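Local coordinates for 1,4-dihydroxy-2-naphthoyl-CoA hydrolase (Prochlorococcus marinus, PDB 2HX5), which probably hydrolyses 1,4-dihydroxy-2-naphthoyl-CoA to 1,4-dihydroxy-2-naphthoate and free CoA, a step in the making of phylloquinone (vitamin K1), at residues L67-C72 against A116-L121. Residues are numbered along the deposited sequence; the frame is centred on the assembly and turned at random.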
loop_
_atom_site.group_PDB
_atom_site.type_symbol
_atom_site.label_atom_id
_atom_site.label_comp_id
_atom_site.label_asym_id
_atom_site.label_seq_id
_atom_site.Cartn_x
_atom_site.Cartn_y
_atom_site.Cartn_z
ATOM N N LEU A 67 10.460 18.414 2.605
ATOM C CA LEU A 67 10.604 18.385 1.126
ATOM C C LEU A 67 9.298 17.855 0.499
ATOM O O LEU A 67 9.305 16.812 -0.230
ATOM C CB LEU A 67 11.798 17.533 0.722
ATOM C CG LEU A 67 13.170 17.913 1.239
ATOM C CD1 LEU A 67 14.224 16.897 0.893
ATOM C CD2 LEU A 67 13.610 19.264 0.672
ATOM N N PRO A 68 8.184 18.510 0.763
ATOM C CA PRO A 68 6.914 18.007 0.217
ATOM C C PRO A 68 6.910 17.954 -1.317
ATOM O O PRO A 68 7.445 18.811 -2.014
ATOM C CB PRO A 68 5.882 19.023 0.667
ATOM C CG PRO A 68 6.674 20.279 0.938
ATOM C CD PRO A 68 7.958 19.752 1.527
ATOM N N ILE A 69 6.274 16.916 -1.803
ATOM C CA ILE A 69 5.997 16.760 -3.202
ATOM C C ILE A 69 4.829 17.664 -3.574
ATOM O O ILE A 69 3.721 17.526 -3.043
ATOM C CB ILE A 69 5.735 15.264 -3.562
ATOM C CG1 ILE A 69 7.057 14.496 -3.339
ATOM C CG2 ILE A 69 5.215 15.082 -4.966
ATOM C CD1 ILE A 69 6.933 12.958 -3.155
ATOM N N ILE A 70 5.054 18.562 -4.544
ATOM C CA ILE A 70 4.021 19.461 -4.990
ATOM C C ILE A 70 3.391 19.039 -6.327
ATOM O O ILE A 70 2.315 19.529 -6.670
ATOM C CB ILE A 70 4.522 20.929 -5.063
ATOM C CG1 ILE A 70 5.778 21.045 -5.899
ATOM C CG2 ILE A 70 4.768 21.414 -3.638
ATOM C CD1 ILE A 70 6.110 22.488 -6.394
ATOM N N HIS A 71 4.076 18.190 -7.075
ATOM C CA HIS A 71 3.587 17.701 -8.383
ATOM C C HIS A 71 4.258 16.392 -8.674
ATOM O O HIS A 71 5.444 16.208 -8.394
ATOM C CB HIS A 71 3.882 18.701 -9.507
ATOM C CG HIS A 71 3.584 18.185 -10.877
ATOM N ND1 HIS A 71 2.295 18.117 -11.366
ATOM C CD2 HIS A 71 4.389 17.692 -11.853
ATOM C CE1 HIS A 71 2.317 17.576 -12.577
ATOM N NE2 HIS A 71 3.576 17.322 -12.908
ATOM N N CYS A 72 3.529 15.468 -9.257
ATOM C CA CYS A 72 4.140 14.299 -9.848
ATOM C C CYS A 72 3.304 13.773 -10.980
ATOM O O CYS A 72 2.113 14.132 -11.122
ATOM C CB CYS A 72 4.356 13.175 -8.858
ATOM S SG CYS A 72 2.810 12.515 -8.093
ATOM N N ALA A 116 8.562 8.716 -14.934
ATOM C CA ALA A 116 7.842 9.529 -13.978
ATOM C C ALA A 116 8.668 10.731 -13.617
ATOM O O ALA A 116 9.883 10.778 -13.807
ATOM C CB ALA A 116 7.541 8.747 -12.719
ATOM N N LEU A 117 8.019 11.725 -13.028
ATOM C CA LEU A 117 8.658 12.970 -12.621
ATOM C C LEU A 117 8.047 13.352 -11.285
ATOM O O LEU A 117 6.814 13.328 -11.142
ATOM C CB LEU A 117 8.383 14.062 -13.665
ATOM C CG LEU A 117 9.008 15.397 -13.378
ATOM C CD1 LEU A 117 10.518 15.379 -13.734
ATOM C CD2 LEU A 117 8.377 16.530 -14.277
ATOM N N ILE A 118 8.854 13.707 -10.286
ATOM C CA ILE A 118 8.422 14.115 -8.963
ATOM C C ILE A 118 9.093 15.433 -8.656
ATOM O O ILE A 118 10.315 15.530 -8.754
ATOM C CB ILE A 118 8.777 13.080 -7.893
ATOM C CG1 ILE A 118 8.072 11.756 -8.151
ATOM C CG2 ILE A 118 8.341 13.594 -6.489
ATOM C CD1 ILE A 118 8.316 10.667 -7.078
ATOM N N ARG A 119 8.315 16.460 -8.306
ATOM C CA ARG A 119 8.819 17.788 -7.938
ATOM C C ARG A 119 8.582 18.102 -6.494
ATOM O O ARG A 119 7.483 17.941 -5.998
ATOM C CB ARG A 119 8.131 18.836 -8.824
ATOM C CG ARG A 119 8.672 20.236 -8.675
ATOM C CD ARG A 119 7.929 21.250 -9.601
ATOM N NE ARG A 119 7.951 20.791 -10.979
ATOM C CZ ARG A 119 6.888 20.735 -11.811
ATOM N NH1 ARG A 119 5.680 21.234 -11.495
ATOM N NH2 ARG A 119 7.020 20.174 -12.998
ATOM N N HIS A 120 9.656 18.567 -5.825
ATOM C CA HIS A 120 9.662 18.889 -4.418
ATOM C C HIS A 120 9.905 20.352 -4.161
ATOM O O HIS A 120 10.674 20.982 -4.906
ATOM C CB HIS A 120 10.825 18.151 -3.725
ATOM C CG HIS A 120 10.780 16.647 -3.790
ATOM N ND1 HIS A 120 10.438 15.858 -2.701
ATOM C CD2 HIS A 120 11.101 15.797 -4.805
ATOM C CE1 HIS A 120 10.508 14.577 -3.089
ATOM N NE2 HIS A 120 10.948 14.519 -4.333
ATOM N N LEU A 121 9.337 20.861 -3.079
ATOM C CA LEU A 121 9.621 22.199 -2.603
ATOM C C LEU A 121 10.239 22.044 -1.215
ATOM O O LEU A 121 9.715 21.257 -0.391
ATOM C CB LEU A 121 8.297 22.973 -2.511
ATOM C CG LEU A 121 8.189 24.447 -2.225
ATOM C CD1 LEU A 121 9.108 25.262 -3.138
ATOM C CD2 LEU A 121 6.707 24.826 -2.447
#
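With CG set opposite its own carbonyl carbon (chi1 -61°), H120 lays its imidazole alongside I69, whose CG1 takes the same setting (chi1 -66°) and rests over the ring face, 3.9 Å from the centroid. A flat ring suits this place because it offers a pi face to I69 CG1, a CH-pi contact, and an N-H at its edge to the backbone: ND1 gives its hydrogen to L67 O at 2.9 Å, with the oxygen close to the ring plane. A phenylalanine in place of H120 could keep a face for I69 but would probably leave L67 O without its side-chain donor and the backbone at L67 less firmly held. I69 CG1 also meets I118 CG2 at 3.5 Å, extending an apolar patch toward helix 29-45.

Backbone bonds join the antiparallel strands: L121 N to P68 O, I70 N to R119 O and R119 N to H71 O. P68 has no N-H to give L121 O, which lies against its CD. I70 and H71 both face R119, so one extra residue is accommodated here. R119's long aliphatic part gives I70 a surface, CD1 to CD 3.9 Å, while its bend at chi3 turns the guanidinium almost parallel to the H71 ring, planes 10° apart, with H71 CD2 over its face. Q101 binds R119 NE, and H71 ND1 is hydrogen-bonded to D75 of the second subunit. This classic beta bulge lies on strand 65-76, at the edge of this chain's hotdog-fold sheet, which runs on across the interface where H71 and C72 pair with the second subunit's antiparallel strand.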